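Local atomic coordinates of uric acid degradation bifunctional protein TTL (Arabidopsis thaliana, PDB entry 2Q37), a protein that hydrolyses 5-hydroxyisourate and, through the N-terminal domain present here, decarboxylates the product OHCU to (S)-allantoin in urate breakdown. Residues A[60-65]-A[73-78]; A[79-84]-A[133-138]; A[66-71]-A[157-162]. All blocks are in the same frame, centred on the assembly; numbering follows the deposited sequence.

Contact 1 of 3, residues A[60-65]-A[73-78]; sequences DIWFNQ and EAFSAH. With 3AL (1-[(4S)-2,5-dioxoimidazolidin-4-yl]urea), chain B.
W62 is the residue of 60-65 that reaches A74 and F75; its neighbours face elsewhere. D60 stays on its own helix, where its OD1 takes a weak hydrogen bond from N64 ND2. I61 turns its branched, apolar side chain to helix 37-44 and packs on F39, Q42 and M43. W62 then crosses the gap between helices whose nearest CA atoms, its own and that of A74, are 10.6 Å apart. With CG anti to the backbone N (chi1 177°), the long indole extends from its helix, and the six-membered ring arrives edge-on: W62 CH2 lies 3.9 Å from A74 CB, and W62 CZ2 lies 4.2 Å from F75 CE1. Alanine suits this spot, since its methyl group meets the rim of the large ring directly. The polar corner of the indole is satisfied by the long C-terminal helix, W62 NE1 being hydrogen-bonded to A163 O. Helices 51-64 and 68-76 are consecutive, joined by a short loop in this all-helical OHCU decarboxylase domain, and W62 bridges the two. F63 follows, its ring lying beneath the indole edge, with W62 CD1 3.7 Å above the plane of the F63 ring; F63 O is bonded to R154 of the second subunit. Beyond F75 the chain leads to the catalytic residue, H78, whose N lies 3.1 Å from F75 O in a backbone hydrogen bond. H78 is the proton donor of the decarboxylation: its ND1 makes a weak hydrogen bond of 3.0 Å to O5 of the allantoin, bent to 126°, while Q166 OE1 is bonded to H78 NE2 and helps fix the imidazole's rotation.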
ATOM      1  N   ASP A  60       6.491  14.534   8.320  1.00 42.62           N
ATOM      2  CA  ASP A  60       5.907  15.024   7.080  1.00 43.00           C
ATOM      3  C   ASP A  60       6.421  14.235   5.890  1.00 42.19           C
ATOM      4  O   ASP A  60       5.657  13.895   4.985  1.00 43.42           O
ATOM      5  CB  ASP A  60       6.183  16.517   6.886  1.00 45.76           C
ATOM      6  CG  ASP A  60       5.340  17.121   5.767  1.00 49.62           C
ATOM      7  OD1 ASP A  60       4.160  17.467   6.036  1.00 51.15           O
ATOM      8  OD2 ASP A  60       5.844  17.227   4.617  1.00 50.14           O
ATOM      9  N   ILE A  61       7.709  13.935   5.887  1.00 39.47           N
ATOM     10  CA  ILE A  61       8.273  13.162   4.802  1.00 38.12           C
ATOM     11  C   ILE A  61       7.658  11.752   4.800  1.00 37.70           C
ATOM     12  O   ILE A  61       7.256  11.227   3.756  1.00 38.61           O
ATOM     13  CB  ILE A  61       9.785  13.049   4.963  1.00 38.26           C
ATOM     14  CG1 ILE A  61      10.418  14.420   4.743  1.00 39.92           C
ATOM     15  CG2 ILE A  61      10.347  11.998   4.002  1.00 38.77           C
ATOM     16  CD1 ILE A  61      11.915  14.458   5.035  1.00 39.91           C
ATOM     17  N   TRP A  62       7.569  11.156   5.980  1.00 33.87           N
ATOM     18  CA  TRP A  62       7.037   9.812   6.120  1.00 32.84           C
ATOM     19  C   TRP A  62       5.571   9.698   5.710  1.00 33.70           C
ATOM     20  O   TRP A  62       5.201   8.796   4.960  1.00 33.78           O
ATOM     21  CB  TRP A  62       7.225   9.338   7.567  1.00 29.51           C
ATOM     22  CG  TRP A  62       6.662   7.999   7.836  1.00 26.54           C
ATOM     23  CD1 TRP A  62       5.522   7.717   8.534  1.00 23.77           C
ATOM     24  CD2 TRP A  62       7.178   6.747   7.377  1.00 23.91           C
ATOM     25  NE1 TRP A  62       5.296   6.364   8.531  1.00 23.37           N
ATOM     26  CE2 TRP A  62       6.296   5.744   7.827  1.00 23.77           C
ATOM     27  CE3 TRP A  62       8.300   6.375   6.627  1.00 24.60           C
ATOM     28  CZ2 TRP A  62       6.497   4.385   7.552  1.00 24.97           C
ATOM     29  CZ3 TRP A  62       8.509   5.025   6.354  1.00 25.05           C
ATOM     30  CH2 TRP A  62       7.606   4.043   6.816  1.00 24.25           C
ATOM     31  N   PHE A  63       4.747  10.620   6.190  1.00 33.00           N
ATOM     32  CA  PHE A  63       3.324  10.612   5.881  1.00 34.26           C
ATOM     33  C   PHE A  63       2.907  11.253   4.549  1.00 35.20           C
ATOM     34  O   PHE A  63       1.835  10.945   4.035  1.00 35.59           O
ATOM     35  CB  PHE A  63       2.537  11.271   7.016  1.00 30.91           C
ATOM     36  CG  PHE A  63       2.461  10.440   8.258  1.00 32.39           C
ATOM     37  CD1 PHE A  63       1.846   9.192   8.235  1.00 30.97           C
ATOM     38  CD2 PHE A  63       3.025  10.896   9.457  1.00 33.94           C
ATOM     39  CE1 PHE A  63       1.793   8.401   9.389  1.00 34.38           C
ATOM     40  CE2 PHE A  63       2.983  10.115  10.620  1.00 32.59           C
ATOM     41  CZ  PHE A  63       2.366   8.861  10.589  1.00 33.35           C
ATOM     42  N   ASN A  64       3.731  12.124   3.979  1.00 35.35           N
ATOM     43  CA  ASN A  64       3.325  12.760   2.733  1.00 36.90           C
ATOM     44  C   ASN A  64       4.294  12.680   1.556  1.00 38.65           C
ATOM     45  O   ASN A  64       3.937  13.083   0.449  1.00 38.72           O
ATOM     46  CB  ASN A  64       2.997  14.229   2.990  1.00 37.48           C
ATOM     47  CG  ASN A  64       2.154  14.428   4.221  1.00 38.17           C
ATOM     48  OD1 ASN A  64       1.095  13.824   4.365  1.00 41.18           O
ATOM     49  ND2 ASN A  64       2.617  15.280   5.121  1.00 38.22           N
ATOM     50  N   GLN A  65       5.506  12.168   1.762  1.00 40.97           N
ATOM     51  CA  GLN A  65       6.458  12.106   0.651  1.00 42.47           C
ATOM     52  C   GLN A  65       6.872  10.719   0.180  1.00 42.61           C
ATOM     53  O   GLN A  65       6.963  10.465  -1.021  1.00 43.91           O
ATOM     54  CB  GLN A  65       7.708  12.925   0.977  1.00 43.99           C
ATOM     55  CG  GLN A  65       7.434  14.401   1.144  1.00 48.78           C
ATOM     56  CD  GLN A  65       6.443  14.926   0.109  1.00 53.81           C
ATOM     57  OE1 GLN A  65       6.639  14.776  -1.109  1.00 53.85           O
ATOM     58  NE2 GLN A  65       5.367  15.546   0.591  1.00 56.25           N
ATOM     59  N   GLU A  73       9.086  -1.370   2.460  1.00 38.05           N
ATOM     60  CA  GLU A  73      10.489  -1.682   2.607  1.00 39.24           C
ATOM     61  C   GLU A  73      10.857  -1.515   4.071  1.00 39.32           C
ATOM     62  O   GLU A  73      11.516  -2.387   4.664  1.00 40.32           O
ATOM     63  CB  GLU A  73      11.360  -0.755   1.744  1.00 41.81           C
ATOM     64  CG  GLU A  73      12.854  -1.072   1.838  1.00 47.22           C
ATOM     65  CD  GLU A  73      13.722  -0.239   0.891  1.00 51.98           C
ATOM     66  OE1 GLU A  73      13.557   1.007   0.838  1.00 53.77           O
ATOM     67  OE2 GLU A  73      14.590  -0.839   0.209  1.00 54.18           O
ATOM     68  N   ALA A  74      10.411  -0.408   4.663  1.00 35.62           N
ATOM     69  CA  ALA A  74      10.725  -0.133   6.051  1.00 34.49           C
ATOM     70  C   ALA A  74      10.162  -1.150   7.039  1.00 35.42           C
ATOM     71  O   ALA A  74      10.819  -1.446   8.042  1.00 34.99           O
ATOM     72  CB  ALA A  74      10.275   1.270   6.424  1.00 32.59           C
ATOM     73  N   PHE A  75       8.969  -1.691   6.766  1.00 35.72           N
ATOM     74  CA  PHE A  75       8.361  -2.659   7.681  1.00 35.86           C
ATOM     75  C   PHE A  75       9.197  -3.934   7.698  1.00 37.94           C
ATOM     76  O   PHE A  75       9.477  -4.512   8.763  1.00 39.01           O
ATOM     77  CB  PHE A  75       6.926  -3.037   7.267  1.00 31.95           C
ATOM     78  CG  PHE A  75       5.980  -1.876   7.137  1.00 31.35           C
ATOM     79  CD1 PHE A  75       6.164  -0.703   7.870  1.00 28.78           C
ATOM     80  CD2 PHE A  75       4.855  -1.983   6.312  1.00 28.69           C
ATOM     81  CE1 PHE A  75       5.227   0.345   7.779  1.00 29.05           C
ATOM     82  CE2 PHE A  75       3.925  -0.948   6.217  1.00 27.60           C
ATOM     83  CZ  PHE A  75       4.105   0.218   6.950  1.00 26.74           C
ATOM     84  N   SER A  76       9.578  -4.367   6.502  1.00 36.82           N
ATOM     85  CA  SER A  76      10.358  -5.579   6.335  1.00 37.61           C
ATOM     86  C   SER A  76      11.678  -5.552   7.108  1.00 37.95           C
ATOM     87  O   SER A  76      12.187  -6.598   7.498  1.00 38.81           O
ATOM     88  CB  SER A  76      10.654  -5.809   4.851  1.00 37.80           C
ATOM     89  OG  SER A  76      11.596  -4.860   4.373  1.00 37.70           O
ATOM     90  N   ALA A  77      12.226  -4.364   7.341  1.00 36.49           N
ATOM     91  CA  ALA A  77      13.501  -4.258   8.046  1.00 35.90           C
ATOM     92  C   ALA A  77      13.457  -4.693   9.509  1.00 37.06           C
ATOM     93  O   ALA A  77      14.508  -4.826  10.158  1.00 38.64           O
ATOM     94  CB  ALA A  77      14.024  -2.837   7.956  1.00 31.71           C
ATOM     95  N   HIS A  78      12.263  -4.916  10.039  1.00 35.80           N
ATOM     96  CA  HIS A  78      12.162  -5.287  11.444  1.00 35.81           C
ATOM     97  C   HIS A  78      11.988  -6.758  11.703  1.00 34.71           C
ATOM     98  O   HIS A  78      11.532  -7.514  10.850  1.00 34.92           O
ATOM     99  CB  HIS A  78      10.962  -4.612  12.125  1.00 34.31           C
ATOM    100  CG  HIS A  78      10.975  -3.120  12.069  1.00 35.00           C
ATOM    101  ND1 HIS A  78      11.758  -2.350  12.901  1.00 35.95           N
ATOM    102  CD2 HIS A  78      10.244  -2.254  11.328  1.00 35.18           C
ATOM    103  CE1 HIS A  78      11.504  -1.072  12.683  1.00 35.94           C
ATOM    104  NE2 HIS A  78      10.588  -0.986  11.733  1.00 36.97           N
TER
HETATM  105  C4  3AL B 200       9.481  -3.614  15.551  1.00 34.92           C
HETATM  106  C5  3AL B 200      10.873  -3.506  15.926  1.00 34.46           C
HETATM  107  O5  3AL B 200      11.908  -3.917  15.466  1.00 37.63           O
HETATM  108  N7  3AL B 200      10.991  -2.733  17.097  1.00 36.27           N
HETATM  109  C8  3AL B 200       9.695  -2.383  17.446  1.00 36.27           C
HETATM  110  O8  3AL B 200       9.438  -1.701  18.430  1.00 34.99           O
HETATM  111  N9  3AL B 200       8.764  -2.900  16.547  1.00 36.03           N
HETATM  112  N3  3AL B 200       9.090  -5.007  15.342  1.00 32.20           N
HETATM  113  C2  3AL B 200       7.690  -5.235  14.928  1.00 28.33           C
HETATM  114  N1  3AL B 200       7.380  -6.387  14.739  1.00 30.29           N
HETATM  115  O2  3AL B 200       6.883  -4.201  14.781  1.00 26.49           O

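Contact 2 of 3, residues A[79-84]-A[133-138]; sequences PQIGNT and ICASGR. With 3AL (1-[(4S)-2,5-dioxoimidazolidin-4-yl]urea), chain B.
The flat ureido group of the bound allantoin has I81 above one of its faces, the same side chain that touches I133 and A135 across the contact. I81 CG1 stands 3.2 Å from allantoin N1, and CD1 spreads over the N1-C2 bond. Away from the ligand, the R138 guanidinium has the carbonyl carbon of C134 over one face, offset toward the rim. CG1 of I81 lies beside its backbone N (chi1 -70°), and a further twist (chi2 -61°) folds CD1 over the ligand. The branched chain thereby serves two partners at once: I81 CG1 comes within 3.9 Å of I133 CG2, and I81 CD1 within 4.2 Å of A135 CB. M143 of helix 140-150 packs against all three residues.

Most of the polar grip comes from the backbone. P79 O accepts from both nitrogens of the ureido group, at 3.2 Å from allantoin N1 and by a weaker bond from N3, while P79 CD rests 3.4 Å from allantoin O5. On the other loop, I133 N donates to allantoin O2 and I133 O accepts from allantoin N9, each at 2.9 Å; A135 N gives an almost straight bond (172°) to allantoin O8. Contacts through residues 133 and 135 resemble those an extended strand offers a neighbouring strand. The 79-84 loop is shaped by a turn resembling a distorted type II, with N83 N bonded to Q80 O; G82 takes a positive phi at which a side chain would strike the preceding carbonyl oxygen.

E100 OE1 and F131 O add further hydrogen bonds to the ligand, and H78 a weak one. The chemistry is consistent with the product being recognised largely through the donor and acceptor pattern of its ureido and ring amide groups.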
ATOM      1  N   PRO A  79      12.386  -7.185  12.896  1.00 34.55           N
ATOM      2  CA  PRO A  79      12.228  -8.587  13.273  1.00 35.31           C
ATOM      3  C   PRO A  79      10.761  -8.684  13.740  1.00 36.78           C
ATOM      4  O   PRO A  79      10.205  -7.715  14.279  1.00 34.60           O
ATOM      5  CB  PRO A  79      13.210  -8.752  14.435  1.00 34.04           C
ATOM      6  CG  PRO A  79      13.292  -7.356  15.015  1.00 36.26           C
ATOM      7  CD  PRO A  79      13.346  -6.498  13.778  1.00 33.76           C
ATOM      8  N   GLN A  80      10.123  -9.830  13.527  1.00 39.36           N
ATOM      9  CA  GLN A  80       8.742  -9.989  13.968  1.00 41.93           C
ATOM     10  C   GLN A  80       8.696  -9.843  15.481  1.00 43.83           C
ATOM     11  O   GLN A  80       9.728  -9.938  16.154  1.00 44.09           O
ATOM     12  CB  GLN A  80       8.216 -11.375  13.628  1.00 42.91           C
ATOM     13  CG  GLN A  80       8.361 -11.792  12.195  1.00 46.95           C
ATOM     14  CD  GLN A  80       7.636 -13.098  11.933  1.00 51.27           C
ATOM     15  OE1 GLN A  80       7.821 -14.091  12.658  1.00 53.19           O
ATOM     16  NE2 GLN A  80       6.797 -13.108  10.901  1.00 51.64           N
ATOM     17  N   ILE A  81       7.503  -9.611  16.019  1.00 44.63           N
ATOM     18  CA  ILE A  81       7.348  -9.513  17.461  1.00 44.84           C
ATOM     19  C   ILE A  81       7.390 -10.945  17.992  1.00 46.51           C
ATOM     20  O   ILE A  81       6.478 -11.740  17.750  1.00 45.94           O
ATOM     21  CB  ILE A  81       6.004  -8.866  17.847  1.00 43.12           C
ATOM     22  CG1 ILE A  81       6.019  -7.376  17.472  1.00 42.56           C
ATOM     23  CG2 ILE A  81       5.743  -9.067  19.337  1.00 38.65           C
ATOM     24  CD1 ILE A  81       7.101  -6.546  18.173  1.00 37.63           C
ATOM     25  N   GLY A  82       8.457 -11.268  18.714  1.00 48.66           N
ATOM     26  CA  GLY A  82       8.612 -12.609  19.250  1.00 50.37           C
ATOM     27  C   GLY A  82       9.950 -13.177  18.815  1.00 51.44           C
ATOM     28  O   GLY A  82      10.314 -14.302  19.158  1.00 53.21           O
ATOM     29  N   ASN A  83      10.675 -12.387  18.035  1.00 51.46           N
ATOM     30  CA  ASN A  83      11.994 -12.752  17.558  1.00 52.55           C
ATOM     31  C   ASN A  83      12.932 -11.615  17.919  1.00 53.37           C
ATOM     32  O   ASN A  83      12.495 -10.546  18.341  1.00 53.13           O
ATOM     33  CB  ASN A  83      12.002 -12.945  16.039  1.00 53.14           C
ATOM     34  CG  ASN A  83      11.270 -14.188  15.615  1.00 53.57           C
ATOM     35  OD1 ASN A  83      11.515 -15.266  16.149  1.00 54.95           O
ATOM     36  ND2 ASN A  83      10.365 -14.052  14.652  1.00 53.94           N
ATOM     37  N   THR A  84      14.224 -11.857  17.758  1.00 54.57           N
ATOM     38  CA  THR A  84      15.221 -10.843  18.043  1.00 55.30           C
ATOM     39  C   THR A  84      15.961 -10.558  16.740  1.00 55.52           C
ATOM     40  O   THR A  84      15.882 -11.328  15.782  1.00 55.25           O
ATOM     41  CB  THR A  84      16.211 -11.331  19.116  1.00 55.70           C
ATOM     42  OG1 THR A  84      16.885 -12.499  18.637  1.00 57.22           O
ATOM     43  CG2 THR A  84      15.471 -11.676  20.415  1.00 54.56           C
ATOM     44  N   ILE A 133       4.362  -2.895  15.300  1.00 25.95           N
ATOM     45  CA  ILE A 133       3.837  -2.223  16.475  1.00 27.68           C
ATOM     46  C   ILE A 133       5.037  -1.744  17.257  1.00 29.40           C
ATOM     47  O   ILE A 133       6.046  -2.454  17.342  1.00 30.01           O
ATOM     48  CB  ILE A 133       3.034  -3.195  17.373  1.00 27.14           C
ATOM     49  CG1 ILE A 133       2.209  -2.418  18.405  1.00 27.00           C
ATOM     50  CG2 ILE A 133       3.986  -4.125  18.122  1.00 25.56           C
ATOM     51  CD1 ILE A 133       1.422  -3.323  19.421  1.00 23.64           C
ATOM     52  N   CYS A 134       4.942  -0.540  17.804  1.00 29.74           N
ATOM     53  CA  CYS A 134       6.016  -0.002  18.612  1.00 31.77           C
ATOM     54  C   CYS A 134       5.923  -0.789  19.921  1.00 32.89           C
ATOM     55  O   CYS A 134       4.924  -0.714  20.624  1.00 32.88           O
ATOM     56  CB  CYS A 134       5.794   1.495  18.855  1.00 32.67           C
ATOM     57  SG  CYS A 134       7.100   2.349  19.797  1.00 38.03           S
ATOM     58  N   ALA A 135       6.945  -1.590  20.211  1.00 35.31           N
ATOM     59  CA  ALA A 135       7.004  -2.389  21.442  1.00 37.62           C
ATOM     60  C   ALA A 135       7.777  -1.539  22.446  1.00 40.08           C
ATOM     61  O   ALA A 135       8.514  -0.632  22.043  1.00 44.24           O
ATOM     62  CB  ALA A 135       7.746  -3.672  21.176  1.00 34.93           C
ATOM     63  N   SER A 136       7.634  -1.781  23.737  1.00 40.56           N
ATOM     64  CA  SER A 136       8.402  -0.940  24.663  1.00 43.15           C
ATOM     65  C   SER A 136       8.190  -1.267  26.113  1.00 45.31           C
ATOM     66  O   SER A 136       9.103  -1.716  26.812  1.00 49.19           O
ATOM     67  CB  SER A 136       8.090   0.531  24.447  1.00 40.83           C
ATOM     68  OG  SER A 136       9.265   1.202  24.025  1.00 37.44           O
ATOM     69  N   GLY A 137       6.991  -0.988  26.582  1.00 45.59           N
ATOM     70  CA  GLY A 137       6.660  -1.325  27.944  1.00 44.39           C
ATOM     71  C   GLY A 137       5.651  -2.413  27.677  1.00 43.91           C
ATOM     72  O   GLY A 137       4.914  -2.846  28.556  1.00 46.76           O
ATOM     73  N   ARG A 138       5.623  -2.865  26.433  1.00 42.01           N
ATOM     74  CA  ARG A 138       4.672  -3.877  26.055  1.00 42.53           C
ATOM     75  C   ARG A 138       5.199  -5.280  26.271  1.00 42.82           C
ATOM     76  O   ARG A 138       6.401  -5.553  26.179  1.00 40.89           O
ATOM     77  CB  ARG A 138       4.263  -3.680  24.599  1.00 44.11           C
ATOM     78  CG  ARG A 138       4.054  -2.214  24.226  1.00 47.59           C
ATOM     79  CD  ARG A 138       2.593  -1.823  24.082  1.00 51.50           C
ATOM     80  NE  ARG A 138       2.367  -1.171  22.787  1.00 55.51           N
ATOM     81  CZ  ARG A 138       2.777   0.060  22.473  1.00 56.89           C
ATOM     82  NH1 ARG A 138       3.432   0.803  23.371  1.00 54.90           N
ATOM     83  NH2 ARG A 138       2.567   0.533  21.236  1.00 56.49           N
TER
HETATM   84  C4  3AL B 200       9.481  -3.614  15.551  1.00 34.92           C
HETATM   85  C5  3AL B 200      10.873  -3.506  15.926  1.00 34.46           C
HETATM   86  O5  3AL B 200      11.908  -3.917  15.466  1.00 37.63           O
HETATM   87  N7  3AL B 200      10.991  -2.733  17.097  1.00 36.27           N
HETATM   88  C8  3AL B 200       9.695  -2.383  17.446  1.00 36.27           C
HETATM   89  O8  3AL B 200       9.438  -1.701  18.430  1.00 34.99           O
HETATM   90  N9  3AL B 200       8.764  -2.900  16.547  1.00 36.03           N
HETATM   91  N3  3AL B 200       9.090  -5.007  15.342  1.00 32.20           N
HETATM   92  C2  3AL B 200       7.690  -5.235  14.928  1.00 28.33           C
HETATM   93  N1  3AL B 200       7.380  -6.387  14.739  1.00 30.29           N
HETATM   94  O2  3AL B 200       6.883  -4.201  14.781  1.00 26.49           O

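Contact 3 of 3, residues A[66-71]-A[157-162]; sequences VNVTDW and VELEIA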
ATOM      1  N   VAL A  66       7.139   9.817   1.108  1.00 40.70           N
ATOM      2  CA  VAL A  66       7.526   8.487   0.707  1.00 40.43           C
ATOM      3  C   VAL A  66       6.265   7.733   0.262  1.00 40.54           C
ATOM      4  O   VAL A  66       5.178   7.951   0.809  1.00 41.42           O
ATOM      5  CB  VAL A  66       8.224   7.775   1.873  1.00 41.67           C
ATOM      6  CG1 VAL A  66       9.502   8.554   2.254  1.00 39.54           C
ATOM      7  CG2 VAL A  66       7.272   7.679   3.069  1.00 41.39           C
ATOM      8  N   ASN A  67       6.392   6.866  -0.739  1.00 39.17           N
ATOM      9  CA  ASN A  67       5.221   6.131  -1.208  1.00 39.43           C
ATOM     10  C   ASN A  67       5.005   4.808  -0.465  1.00 38.59           C
ATOM     11  O   ASN A  67       5.827   4.395   0.349  1.00 38.81           O
ATOM     12  CB  ASN A  67       5.294   5.891  -2.727  1.00 38.16           C
ATOM     13  CG  ASN A  67       6.493   5.057  -3.147  1.00 39.01           C
ATOM     14  OD1 ASN A  67       6.759   3.970  -2.598  1.00 35.72           O
ATOM     15  ND2 ASN A  67       7.221   5.557  -4.150  1.00 38.82           N
ATOM     16  N   VAL A  68       3.880   4.161  -0.741  1.00 37.40           N
ATOM     17  CA  VAL A  68       3.522   2.907  -0.091  1.00 36.21           C
ATOM     18  C   VAL A  68       4.621   1.866  -0.204  1.00 35.59           C
ATOM     19  O   VAL A  68       4.837   1.061   0.702  1.00 33.39           O
ATOM     20  CB  VAL A  68       2.212   2.373  -0.681  1.00 35.63           C
ATOM     21  CG1 VAL A  68       1.953   0.957  -0.218  1.00 34.18           C
ATOM     22  CG2 VAL A  68       1.062   3.308  -0.250  1.00 37.75           C
ATOM     23  N   THR A  69       5.330   1.899  -1.321  1.00 37.40           N
ATOM     24  CA  THR A  69       6.424   0.952  -1.557  1.00 39.55           C
ATOM     25  C   THR A  69       7.544   1.141  -0.525  1.00 39.05           C
ATOM     26  O   THR A  69       8.170   0.174  -0.088  1.00 38.21           O
ATOM     27  CB  THR A  69       6.990   1.132  -2.971  1.00 39.20           C
ATOM     28  OG1 THR A  69       6.008   0.706  -3.926  1.00 41.93           O
ATOM     29  CG2 THR A  69       8.252   0.317  -3.146  1.00 42.90           C
ATOM     30  N   ASP A  70       7.783   2.395  -0.148  1.00 38.18           N
ATOM     31  CA  ASP A  70       8.793   2.730   0.833  1.00 36.65           C
ATOM     32  C   ASP A  70       8.331   2.271   2.218  1.00 36.68           C
ATOM     33  O   ASP A  70       9.142   1.806   3.019  1.00 36.07           O
ATOM     34  CB  ASP A  70       9.045   4.242   0.819  1.00 38.27           C
ATOM     35  CG  ASP A  70       9.573   4.733  -0.527  1.00 40.70           C
ATOM     36  OD1 ASP A  70      10.419   4.007  -1.128  1.00 36.75           O
ATOM     37  OD2 ASP A  70       9.148   5.841  -0.968  1.00 38.73           O
ATOM     38  N   TRP A  71       7.031   2.402   2.500  1.00 34.50           N
ATOM     39  CA  TRP A  71       6.498   1.965   3.782  1.00 32.94           C
ATOM     40  C   TRP A  71       6.765   0.468   3.928  1.00 32.90           C
ATOM     41  O   TRP A  71       7.162  -0.014   4.998  1.00 29.35           O
ATOM     42  CB  TRP A  71       4.976   2.193   3.866  1.00 31.08           C
ATOM     43  CG  TRP A  71       4.532   3.605   4.178  1.00 27.71           C
ATOM     44  CD1 TRP A  71       5.336   4.701   4.349  1.00 27.43           C
ATOM     45  CD2 TRP A  71       3.183   4.071   4.332  1.00 22.97           C
ATOM     46  NE1 TRP A  71       4.572   5.813   4.594  1.00 24.71           N
ATOM     47  CE2 TRP A  71       3.248   5.458   4.587  1.00 23.60           C
ATOM     48  CE3 TRP A  71       1.930   3.452   4.279  1.00 23.01           C
ATOM     49  CZ2 TRP A  71       2.104   6.244   4.786  1.00 24.07           C
ATOM     50  CZ3 TRP A  71       0.787   4.226   4.480  1.00 23.93           C
ATOM     51  CH2 TRP A  71       0.884   5.614   4.729  1.00 25.19           C
ATOM     52  N   VAL A 157      -6.468  -0.454   5.987  1.00 31.13           N
ATOM     53  CA  VAL A 157      -6.376   0.175   7.305  1.00 31.67           C
ATOM     54  C   VAL A 157      -5.186  -0.365   8.083  1.00 31.85           C
ATOM     55  O   VAL A 157      -4.535   0.383   8.824  1.00 33.32           O
ATOM     56  CB  VAL A 157      -7.666  -0.010   8.174  1.00 32.71           C
ATOM     57  CG1 VAL A 157      -8.871   0.603   7.472  1.00 31.04           C
ATOM     58  CG2 VAL A 157      -7.899  -1.453   8.451  1.00 33.65           C
ATOM     59  N   GLU A 158      -4.894  -1.652   7.935  1.00 29.43           N
ATOM     60  CA  GLU A 158      -3.730  -2.182   8.616  1.00 31.13           C
ATOM     61  C   GLU A 158      -2.475  -1.462   8.099  1.00 31.57           C
ATOM     62  O   GLU A 158      -1.521  -1.253   8.840  1.00 31.18           O
ATOM     63  CB  GLU A 158      -3.595  -3.697   8.409  1.00 31.33           C
ATOM     64  CG  GLU A 158      -4.166  -4.486   9.573  1.00 31.98           C
ATOM     65  CD  GLU A 158      -3.713  -3.936  10.919  1.00 32.39           C
ATOM     66  OE1 GLU A 158      -2.535  -4.127  11.312  1.00 32.10           O
ATOM     67  OE2 GLU A 158      -4.542  -3.283  11.580  1.00 34.09           O
ATOM     68  N   LEU A 159      -2.496  -1.070   6.831  1.00 31.79           N
ATOM     69  CA  LEU A 159      -1.374  -0.378   6.228  1.00 31.75           C
ATOM     70  C   LEU A 159      -1.189   1.014   6.857  1.00 33.74           C
ATOM     71  O   LEU A 159      -0.071   1.520   6.911  1.00 35.14           O
ATOM     72  CB  LEU A 159      -1.611  -0.265   4.724  1.00 29.57           C
ATOM     73  CG  LEU A 159      -0.511   0.138   3.740  1.00 31.27           C
ATOM     74  CD1 LEU A 159      -0.738   1.544   3.333  1.00 30.50           C
ATOM     75  CD2 LEU A 159       0.896  -0.069   4.341  1.00 30.04           C
ATOM     76  N   GLU A 160      -2.267   1.632   7.342  1.00 32.18           N
ATOM     77  CA  GLU A 160      -2.134   2.956   7.945  1.00 33.27           C
ATOM     78  C   GLU A 160      -1.611   2.864   9.360  1.00 30.39           C
ATOM     79  O   GLU A 160      -0.784   3.669   9.775  1.00 29.08           O
ATOM     80  CB  GLU A 160      -3.462   3.696   7.993  1.00 37.44           C
ATOM     81  CG  GLU A 160      -3.810   4.441   6.739  1.00 47.24           C
ATOM     82  CD  GLU A 160      -4.810   5.552   7.019  1.00 51.91           C
ATOM     83  OE1 GLU A 160      -5.789   5.279   7.760  1.00 53.16           O
ATOM     84  OE2 GLU A 160      -4.607   6.683   6.502  1.00 52.54           O
ATOM     85  N   ILE A 161      -2.132   1.889  10.092  1.00 27.08           N
ATOM     86  CA  ILE A 161      -1.746   1.647  11.462  1.00 25.97           C
ATOM     87  C   ILE A 161      -0.258   1.257  11.517  1.00 25.34           C
ATOM     88  O   ILE A 161       0.493   1.767  12.340  1.00 25.15           O
ATOM     89  CB  ILE A 161      -2.633   0.528  12.080  1.00 25.26           C
ATOM     90  CG1 ILE A 161      -4.089   1.003  12.155  1.00 24.01           C
ATOM     91  CG2 ILE A 161      -2.128   0.157  13.471  1.00 22.35           C
ATOM     92  CD1 ILE A 161      -5.077  -0.079  12.620  1.00 22.68           C
ATOM     93  N   ALA A 162       0.168   0.365  10.634  1.00 23.95           N
ATOM     94  CA  ALA A 162       1.562  -0.031  10.608  1.00 24.57           C
ATOM     95  C   ALA A 162       2.442   1.187  10.324  1.00 25.48           C
ATOM     96  O   ALA A 162       3.521   1.326  10.918  1.00 24.60           O
ATOM     97  CB  ALA A 162       1.793  -1.100   9.551  1.00 22.66           C
TER
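The indole of W71 sets its six-membered ring against L159, the two side chains crossing at about a right angle. L159 CD1 sits at the ring's edge, 3.3 Å from W71 CZ3, a close approach, and L159 CD2 lies in the ring plane, 3.7 Å from W71 CE3. L159 has its CG anti to the backbone N (chi1 -167°), which extends both methyls from helix 155-178 toward the tryptophan and suits leucine's length and branching. V68, one turn earlier, adds a looser touch: its CG2 is 4.4 Å from L159 CD1. The start of helix 68-76 is held by a capping box, in which N67 is the N-cap and its own backbone N donates to D70 OD2 at 2.9 Å. With the W71 indole cut back to an alanine here, the L159 methyls would probably face a gap and W62 O lose its indole donor. The contact lies at the dimer interface, where I156 of the second subunit packs on both W71 and L159. Within the chain, the W71 ring stacks on W62 of helix 51-64, and F75, a turn further along helix 68-76, continues the packing on L159 and A162 of helix 155-178.

Overall arrangement
Helix 68-76 ties contacts 1 and 3 together: their centres are about 7 Å apart and their segments alternate along the chain. They touch directly, W62 O lying 3.1 Å from W71 NE1 and F75 CE2 lying 3.7 Å from L159 CD2. Contact 2 sits across the chain's centre, about 17 Å from contact 1 and about 18 Å from contact 3, centre to centre. The chain nevertheless passes directly from H78 of contact 1 into P79 of contact 2, and both bind the same allantoin. Contact 3, at the subunit interface, stands back from the site: the L159 side chain is about 13 Å from the ligand, and that of W71 about 10 Å from that of H78.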